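Local coordinates for antifungal protein GAFP-1 (Gastrodia elata, PDB 1XD5) that probably binds mannose as a monomeric bulb-type lectin of an orchid and acts as an antifungal protein, at residues S1-Q9 and N80-Q88; S43-V53 and I64-W72. All blocks are in the same frame, centred on the assembly; numbering follows the deposited sequence.

Contact 1. Residues S1-Q9 and N80-Q88; sequences SDRLNSGHQ and NGNYYLILQ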
loop_
_atom_site.group_PDB
_atom_site.type_symbol
_atom_site.label_atom_id
_atom_site.label_comp_id
_atom_site.label_asym_id
_atom_site.label_seq_id
_atom_site.Cartn_x
_atom_site.Cartn_y
_atom_site.Cartn_z
ATOM N N SER A 1 -8.049 9.420 2.574
ATOM C CA SER A 1 -6.768 10.160 2.438
ATOM C C SER A 1 -5.965 9.584 1.278
ATOM O O SER A 1 -6.279 8.510 0.778
ATOM C CB SER A 1 -5.965 10.058 3.742
ATOM O OG SER A 1 -4.709 10.707 3.613
ATOM N N ASP A 2 -4.937 10.307 0.856
ATOM C CA ASP A 2 -4.044 9.834 -0.193
ATOM C C ASP A 2 -2.766 9.218 0.353
ATOM O O ASP A 2 -1.908 8.772 -0.408
ATOM C CB ASP A 2 -3.706 10.974 -1.146
ATOM C CG ASP A 2 -2.993 12.126 -0.456
ATOM O OD1 ASP A 2 -2.935 12.166 0.789
ATOM O OD2 ASP A 2 -2.450 13.034 -1.097
ATOM N N ARG A 3 -2.627 9.192 1.675
ATOM C CA ARG A 3 -1.398 8.676 2.261
ATOM C C ARG A 3 -1.603 7.936 3.574
ATOM O O ARG A 3 -2.588 8.157 4.288
ATOM C CB ARG A 3 -0.342 9.781 2.393
ATOM C CG ARG A 3 -0.548 10.741 3.549
ATOM C CD ARG A 3 0.181 12.066 3.352
ATOM N NE ARG A 3 -0.438 12.826 2.265
ATOM C CZ ARG A 3 0.114 13.875 1.656
ATOM N NH1 ARG A 3 1.316 14.319 2.014
ATOM N NH2 ARG A 3 -0.545 14.478 0.681
ATOM N N LEU A 4 -0.672 7.032 3.863
ATOM C CA LEU A 4 -0.699 6.254 5.092
ATOM C C LEU A 4 0.670 6.399 5.735
ATOM O O LEU A 4 1.678 6.056 5.119
ATOM C CB LEU A 4 -0.970 4.775 4.769
ATOM C CG LEU A 4 -0.985 3.805 5.959
ATOM C CD1 LEU A 4 -2.102 4.166 6.941
ATOM C CD2 LEU A 4 -1.118 2.357 5.482
ATOM N N ASN A 5 0.706 6.915 6.961
ATOM C CA ASN A 5 1.974 7.140 7.659
ATOM C C ASN A 5 2.431 5.881 8.381
ATOM O O ASN A 5 1.607 5.060 8.765
ATOM C CB ASN A 5 1.856 8.306 8.657
ATOM C CG ASN A 5 1.618 9.656 7.975
ATOM O OD1 ASN A 5 2.281 10.012 7.002
ATOM N ND2 ASN A 5 0.666 10.419 8.502
ATOM N N SER A 6 3.743 5.735 8.576
ATOM C CA SER A 6 4.274 4.586 9.320
ATOM C C SER A 6 3.744 4.572 10.747
ATOM O O SER A 6 3.535 5.625 11.355
ATOM C CB SER A 6 5.808 4.543 9.315
ATOM O OG SER A 6 6.358 5.789 9.697
ATOM N N GLY A 7 3.512 3.369 11.259
ATOM C CA GLY A 7 2.903 3.178 12.562
ATOM C C GLY A 7 1.393 3.156 12.474
ATOM O O GLY A 7 0.705 3.029 13.496
ATOM N N HIS A 8 0.872 3.300 11.254
ATOM C CA HIS A 8 -0.570 3.290 11.020
ATOM C C HIS A 8 -0.954 2.207 10.015
ATOM O O HIS A 8 -0.100 1.667 9.310
ATOM C CB HIS A 8 -1.054 4.664 10.543
ATOM C CG HIS A 8 -0.884 5.741 11.569
ATOM N ND1 HIS A 8 -1.899 6.121 12.422
ATOM C CD2 HIS A 8 0.188 6.501 11.897
ATOM C CE1 HIS A 8 -1.461 7.075 13.225
ATOM N NE2 HIS A 8 -0.198 7.324 12.929
ATOM N N GLN A 9 -2.242 1.891 9.974
ATOM C CA GLN A 9 -2.720 0.817 9.123
ATOM C C GLN A 9 -4.025 1.176 8.450
ATOM O O GLN A 9 -4.763 2.050 8.917
ATOM C CB GLN A 9 -2.859 -0.484 9.916
ATOM C CG GLN A 9 -4.093 -0.561 10.796
ATOM C CD GLN A 9 -4.156 -1.854 11.566
ATOM O OE1 GLN A 9 -3.129 -2.357 12.011
ATOM N NE2 GLN A 9 -5.354 -2.397 11.721
ATOM N N ASN A 80 14.528 1.794 11.462
ATOM C CA ASN A 80 13.332 2.507 11.886
ATOM C C ASN A 80 13.416 3.975 11.513
ATOM O O ASN A 80 14.494 4.571 11.523
ATOM C CB ASN A 80 13.122 2.380 13.392
ATOM C CG ASN A 80 12.769 0.963 13.824
ATOM O OD1 ASN A 80 12.771 0.660 15.019
ATOM N ND2 ASN A 80 12.467 0.093 12.865
ATOM N N GLY A 81 12.272 4.555 11.176
ATOM C CA GLY A 81 12.209 5.970 10.868
ATOM C C GLY A 81 10.776 6.364 10.588
ATOM O O GLY A 81 9.852 5.608 10.882
ATOM N N ASN A 82 10.610 7.554 10.027
ATOM C CA ASN A 82 9.316 8.035 9.580
ATOM C C ASN A 82 9.210 7.783 8.091
ATOM O O ASN A 82 10.012 8.301 7.303
ATOM C CB ASN A 82 9.165 9.527 9.871
ATOM C CG ASN A 82 8.867 9.804 11.329
ATOM O OD1 ASN A 82 7.802 9.439 11.848
ATOM N ND2 ASN A 82 9.805 10.451 12.004
ATOM N N TYR A 83 8.245 6.955 7.713
ATOM C CA TYR A 83 7.993 6.670 6.306
ATOM C C TYR A 83 6.525 6.932 6.036
ATOM O O TYR A 83 5.714 6.957 6.963
ATOM C CB TYR A 83 8.341 5.215 5.976
ATOM C CG TYR A 83 9.776 4.846 6.276
ATOM C CD1 TYR A 83 10.119 4.221 7.480
ATOM C CD2 TYR A 83 10.794 5.136 5.371
ATOM C CE1 TYR A 83 11.439 3.897 7.769
ATOM C CE2 TYR A 83 12.117 4.810 5.643
ATOM C CZ TYR A 83 12.431 4.198 6.848
ATOM O OH TYR A 83 13.736 3.867 7.114
ATOM N N TYR A 84 6.172 7.139 4.773
ATOM C CA TYR A 84 4.760 7.193 4.415
ATOM C C TYR A 84 4.551 6.573 3.062
ATOM O O TYR A 84 5.429 6.628 2.206
ATOM C CB TYR A 84 4.182 8.620 4.472
ATOM C CG TYR A 84 4.850 9.605 3.550
ATOM C CD1 TYR A 84 6.022 10.243 3.930
ATOM C CD2 TYR A 84 4.303 9.918 2.308
ATOM C CE1 TYR A 84 6.656 11.155 3.089
ATOM C CE2 TYR A 84 4.932 10.837 1.450
ATOM C CZ TYR A 84 6.107 11.449 1.866
ATOM O OH TYR A 84 6.762 12.340 1.062
ATOM N N LEU A 85 3.387 5.957 2.908
ATOM C CA LEU A 85 2.910 5.429 1.639
ATOM C C LEU A 85 1.977 6.469 1.017
ATOM O O LEU A 85 1.104 7.001 1.698
ATOM C CB LEU A 85 2.133 4.139 1.893
ATOM C CG LEU A 85 1.535 3.440 0.674
ATOM C CD1 LEU A 85 2.640 2.801 -0.152
ATOM C CD2 LEU A 85 0.521 2.399 1.134
ATOM N N ILE A 86 2.160 6.767 -0.264
ATOM C CA ILE A 86 1.314 7.768 -0.899
ATOM C C ILE A 86 0.856 7.328 -2.284
ATOM O O ILE A 86 1.639 6.771 -3.064
ATOM C CB ILE A 86 2.017 9.161 -0.933
ATOM C CG1 ILE A 86 1.060 10.249 -1.446
ATOM C CG2 ILE A 86 3.325 9.105 -1.743
ATOM C CD1 ILE A 86 1.520 11.662 -1.175
ATOM N N LEU A 87 -0.423 7.561 -2.565
ATOM C CA LEU A 87 -0.959 7.417 -3.909
ATOM C C LEU A 87 -0.826 8.765 -4.631
ATOM O O LEU A 87 -1.517 9.731 -4.306
ATOM C CB LEU A 87 -2.412 6.937 -3.842
ATOM C CG LEU A 87 -3.247 6.766 -5.119
ATOM C CD1 LEU A 87 -2.497 6.038 -6.194
ATOM C CD2 LEU A 87 -4.552 6.044 -4.799
ATOM N N GLN A 88 0.088 8.824 -5.595
ATOM C CA GLN A 88 0.414 10.071 -6.263
ATOM C C GLN A 88 -0.559 10.404 -7.386
ATOM O O GLN A 88 -1.254 9.527 -7.916
ATOM C CB GLN A 88 1.838 10.025 -6.812
ATOM C CG GLN A 88 2.893 9.734 -5.756
ATOM C CD GLN A 88 4.295 9.856 -6.302
ATOM O OE1 GLN A 88 4.528 9.731 -7.520
ATOM N NE2 GLN A 88 5.232 10.105 -5.417
#
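Arg3 and Ile86 sit opposite each other as a non-hydrogen-bonded pair of two antiparallel strands, 3-5 and 84-87, and their side chains run side by side off the same face of the sheet. From CB outward, Arg3 first rests its CB 3.2 Å from Leu85 O, where it also reaches Ile86 CG1. CG then stands between the backbone N and the carbonyl carbon (chi1 77°), and a bend at chi3 folds the chain over, so that the guanidinium lies across the end of Ile86, whose CD1 is 3.9 Å from Arg3 CZ and over the centre of one face. At the edge of the same group, Asp2 is gripped side-on: Arg3 NE bonds Asp2 OD1 at 3.0 Å, and Arg3 NH2 makes the salt bridge to Asp2 OD2, also at 3.0 Å. The acid thus helps to hold the guanidinium in place above the isoleucine.

On the other face Leu4 and Leu85 form the hydrogen-bonded pair, joined by Leu4 N to Leu85 O and Leu85 N to Leu4 O; both point inward, onto Leu16 and Met56. Leu87 N donates to Asp2 O at 2.9 Å.

Past the last bridge, Ser6 carries the ladder on. Its backbone N donates to Tyr83 O, while its OG receives Tyr83 N at 3.0 Å in an almost straight bond (172°). The N-terminal strand thereby closes a four-stranded antiparallel sheet built from the C-terminal part of the same chain, as in one face of the bulb-type lectin beta-prism; here all four strands come from one chain.

Contact 2. Residues S43-V53 and I64-W72; sequences SGTNGKASGCV and IYSGSRAIW. With SO4 (sulfate ion), chain E.
The backbones meet antiparallel where Val53 and Tyr65 form a hydrogen-bonded pair, Val53 N to Tyr65 O at 2.8 Å and Tyr65 N to Val53 O at 3.0 Å. This is the open end of the beta hairpin 52-56/62-66 in one sheet of the bulb-type lectin beta-prism; a second hairpin, closed by a type II' turn from Ser66 to Arg69, brings in strand 69-73.

Residues 43-51 loop over this end, and the side chains beneath them are largely apolar. Cys52, disulfide-bonded to Cys29, lays its SG 3.7 Å from Ile64 CG2 and also touches Ile71 CG1. Ile71 divides its branches: CG2, anti to the backbone N, meets Thr45 CB and Lys48 CB, while CD1 reaches Ala49 CB. Ser66 OG adds a polar link, donating to Ser50 O at 2.8 Å; Ser66 CB packs against Cys52 SG and Ala49 CB, so bond and packing together tie the loop to the hairpin. Thr45 OG1 accepts from Ser43 OG and also bonds Cys29 O, and CD1 of Ile64 ends against both hydroxyls.

At the exposed Asn46, a sulfate, probably from the crystallisation liquor, takes a bond from ND2. Trp72 crosses Thr45 at about a right angle, touching its CG2. Ser43 CB makes a CH-pi contact with the indole, 3.8 Å from the centroid of the five-membered ring and 12° off its normal, while a water in the ring plane joins Trp72 NE1 to Ser43 O.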
loop_
_atom_site.group_PDB
_atom_site.type_symbol
_atom_site.label_atom_id
_atom_site.label_comp_id
_atom_site.label_asym_id
_atom_site.label_seq_id
_atom_site.Cartn_x
_atom_site.Cartn_y
_atom_site.Cartn_z
ATOM N N SER A 43 -1.341 -7.255 -5.477
ATOM C CA SER A 43 -0.387 -8.099 -4.772
ATOM C C SER A 43 -0.581 -9.572 -5.160
ATOM O O SER A 43 0.335 -10.383 -5.012
ATOM C CB SER A 43 -0.558 -7.937 -3.269
ATOM O OG SER A 43 -1.908 -8.172 -2.906
ATOM N N GLY A 44 -1.778 -9.902 -5.642
ATOM C CA GLY A 44 -2.111 -11.256 -6.054
ATOM C C GLY A 44 -2.325 -12.179 -4.871
ATOM O O GLY A 44 -2.025 -13.369 -4.947
ATOM N N THR A 45 -2.856 -11.637 -3.776
ATOM C CA THR A 45 -3.021 -12.415 -2.550
ATOM C C THR A 45 -4.488 -12.660 -2.214
ATOM O O THR A 45 -4.822 -12.955 -1.060
ATOM C CB THR A 45 -2.310 -11.715 -1.372
ATOM O OG1 THR A 45 -2.609 -10.319 -1.403
ATOM C CG2 THR A 45 -0.780 -11.769 -1.551
ATOM N N ASN A 46 -5.363 -12.499 -3.209
ATOM C CA ASN A 46 -6.773 -12.854 -3.047
ATOM C C ASN A 46 -6.886 -14.304 -2.592
ATOM O O ASN A 46 -6.215 -15.189 -3.146
ATOM C CB ASN A 46 -7.558 -12.658 -4.348
ATOM C CG ASN A 46 -6.918 -13.372 -5.544
ATOM O OD1 ASN A 46 -5.840 -13.005 -5.988
ATOM N ND2 ASN A 46 -7.591 -14.388 -6.062
ATOM N N GLY A 47 -7.700 -14.531 -1.569
ATOM C CA GLY A 47 -7.975 -15.876 -1.108
ATOM C C GLY A 47 -6.962 -16.461 -0.138
ATOM O O GLY A 47 -7.176 -17.572 0.339
ATOM N N LYS A 48 -5.883 -15.732 0.165
ATOM C CA LYS A 48 -4.869 -16.225 1.119
ATOM C C LYS A 48 -5.419 -16.260 2.538
ATOM O O LYS A 48 -4.995 -17.066 3.372
ATOM C CB LYS A 48 -3.605 -15.365 1.082
ATOM C CG LYS A 48 -2.835 -15.431 -0.221
ATOM C CD LYS A 48 -2.227 -16.795 -0.460
ATOM C CE LYS A 48 -1.219 -16.727 -1.604
ATOM N NZ LYS A 48 -0.592 -18.050 -1.849
ATOM N N ALA A 49 -6.363 -15.363 2.795
ATOM C CA ALA A 49 -7.051 -15.250 4.070
ATOM C C ALA A 49 -8.153 -14.224 3.832
ATOM O O ALA A 49 -8.375 -13.812 2.692
ATOM C CB ALA A 49 -6.086 -14.779 5.155
ATOM N N SER A 50 -8.829 -13.801 4.895
ATOM C CA SER A 50 -9.820 -12.740 4.791
ATOM C C SER A 50 -9.652 -11.746 5.947
ATOM O O SER A 50 -8.916 -12.005 6.903
ATOM C CB SER A 50 -11.239 -13.315 4.751
ATOM O OG SER A 50 -11.572 -13.895 5.995
ATOM N N GLY A 51 -10.314 -10.599 5.837
ATOM C CA GLY A 51 -10.264 -9.601 6.888
ATOM C C GLY A 51 -8.873 -9.022 7.055
ATOM O O GLY A 51 -8.442 -8.766 8.178
ATOM N N CYS A 52 -8.179 -8.815 5.938
ATOM C CA CYS A 52 -6.809 -8.312 5.975
ATOM C C CYS A 52 -6.716 -6.834 6.266
ATOM O O CYS A 52 -7.638 -6.076 5.997
ATOM C CB CYS A 52 -6.074 -8.600 4.670
ATOM S SG CYS A 52 -5.495 -10.298 4.618
ATOM N N VAL A 53 -5.570 -6.443 6.802
ATOM C CA VAL A 53 -5.252 -5.041 7.035
ATOM C C VAL A 53 -3.903 -4.747 6.379
ATOM O O VAL A 53 -3.132 -5.667 6.088
ATOM C CB VAL A 53 -5.262 -4.710 8.552
ATOM C CG1 VAL A 53 -6.623 -5.060 9.160
ATOM C CG2 VAL A 53 -4.154 -5.451 9.289
ATOM N N ILE A 64 0.860 -6.854 4.560
ATOM C CA ILE A 64 -0.527 -7.259 4.695
ATOM C C ILE A 64 -0.604 -8.293 5.812
ATOM O O ILE A 64 0.126 -9.287 5.787
ATOM C CB ILE A 64 -1.055 -7.862 3.367
ATOM C CG1 ILE A 64 -1.002 -6.828 2.235
ATOM C CG2 ILE A 64 -2.476 -8.427 3.558
ATOM C CD1 ILE A 64 -1.420 -7.395 0.874
ATOM N N TYR A 65 -1.492 -8.056 6.774
ATOM C CA TYR A 65 -1.739 -9.010 7.858
ATOM C C TYR A 65 -3.190 -9.436 7.871
ATOM O O TYR A 65 -4.069 -8.652 7.530
ATOM C CB TYR A 65 -1.437 -8.390 9.232
ATOM C CG TYR A 65 0.024 -8.185 9.531
ATOM C CD1 TYR A 65 0.800 -9.204 10.085
ATOM C CD2 TYR A 65 0.628 -6.961 9.274
ATOM C CE1 TYR A 65 2.157 -9.001 10.362
ATOM C CE2 TYR A 65 1.963 -6.747 9.552
ATOM C CZ TYR A 65 2.727 -7.764 10.080
ATOM O OH TYR A 65 4.059 -7.509 10.338
ATOM N N SER A 66 -3.436 -10.676 8.282
ATOM C CA SER A 66 -4.784 -11.110 8.637
ATOM C C SER A 66 -4.674 -11.508 10.097
ATOM O O SER A 66 -4.056 -12.521 10.423
ATOM C CB SER A 66 -5.246 -12.285 7.776
ATOM O OG SER A 66 -6.536 -12.737 8.183
ATOM N N GLY A 67 -5.224 -10.684 10.983
ATOM C CA GLY A 67 -4.956 -10.842 12.405
ATOM C C GLY A 67 -3.460 -10.756 12.629
ATOM O O GLY A 67 -2.827 -9.780 12.217
ATOM N N SER A 68 -2.879 -11.787 13.241
ATOM C CA SER A 68 -1.437 -11.803 13.511
ATOM C C SER A 68 -0.596 -12.451 12.396
ATOM O O SER A 68 0.635 -12.392 12.426
ATOM C CB SER A 68 -1.149 -12.492 14.854
ATOM O OG SER A 68 -1.514 -13.866 14.799
ATOM N N ARG A 69 -1.254 -13.056 11.414
ATOM C CA ARG A 69 -0.549 -13.754 10.332
ATOM C C ARG A 69 -0.120 -12.795 9.224
ATOM O O ARG A 69 -0.946 -12.048 8.709
ATOM C CB ARG A 69 -1.444 -14.840 9.736
ATOM C CG ARG A 69 -1.877 -15.924 10.730
ATOM C CD ARG A 69 -3.353 -15.869 11.108
ATOM N NE ARG A 69 -4.227 -16.002 9.945
ATOM C CZ ARG A 69 -5.542 -15.820 9.963
ATOM N NH1 ARG A 69 -6.163 -15.493 11.092
ATOM N NH2 ARG A 69 -6.244 -15.963 8.845
ATOM N N ALA A 70 1.163 -12.836 8.863
ATOM C CA ALA A 70 1.696 -12.095 7.722
ATOM C C ALA A 70 1.295 -12.780 6.425
ATOM O O ALA A 70 1.374 -14.005 6.319
ATOM C CB ALA A 70 3.219 -11.991 7.813
ATOM N N ILE A 71 0.881 -11.991 5.438
ATOM C CA ILE A 71 0.404 -12.527 4.161
ATOM C C ILE A 71 1.324 -12.153 2.997
ATOM O O ILE A 71 1.545 -12.954 2.084
ATOM C CB ILE A 71 -1.032 -12.019 3.853
ATOM C CG1 ILE A 71 -2.021 -12.333 4.992
ATOM C CG2 ILE A 71 -1.515 -12.542 2.492
ATOM C CD1 ILE A 71 -2.182 -13.821 5.352
ATOM N N TRP A 72 1.839 -10.928 3.032
ATOM C CA TRP A 72 2.608 -10.370 1.928
ATOM C C TRP A 72 3.350 -9.158 2.468
ATOM O O TRP A 72 2.873 -8.502 3.395
ATOM C CB TRP A 72 1.641 -9.962 0.806
ATOM C CG TRP A 72 2.210 -9.264 -0.387
ATOM C CD1 TRP A 72 2.499 -9.818 -1.601
ATOM C CD2 TRP A 72 2.512 -7.863 -0.505
ATOM N NE1 TRP A 72 2.971 -8.854 -2.463
ATOM C CE2 TRP A 72 2.992 -7.645 -1.815
ATOM C CE3 TRP A 72 2.418 -6.765 0.365
ATOM C CZ2 TRP A 72 3.382 -6.382 -2.274
ATOM C CZ3 TRP A 72 2.819 -5.511 -0.088
ATOM C CH2 TRP A 72 3.292 -5.334 -1.398
HETATM S S SO4 E . -10.416 -16.458 -4.270
HETATM O O1 SO4 E . -9.580 -17.047 -5.299
HETATM O O2 SO4 E . -10.189 -17.193 -3.041
HETATM O O3 SO4 E . -11.822 -16.534 -4.644
HETATM O O4 SO4 E . -10.046 -15.070 -4.050
HETATM O O HOH W 1 3.318 -9.508 -5.258
HETATM O O HOH W 2 -8.581 -16.067 7.331
HETATM O O HOH W 3 -6.645 -8.318 10.337
#

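The centres of the two contacts lie about 19 Å apart, in different sheets of the single Bulb-type lectin domain. Along the chain, segment 1-9 comes first, then 43-53 and 64-72 of contact 2, and finally 80-88, so contact 1 brackets contact 2 in sequence, joining the start of the chain to a late strand. Strand 69-73 leads on to strand 84-87. Segment 1-9 also links the sheets: strand 3-5 belongs to that of contact 1, whereas 8-10 pairs with 52-56 in that of contact 2, where Gln9 NE2 packs 3.9 Å from Val53 CG1. The N-terminal segment therefore connects two faces of the prism in this monomeric lectin.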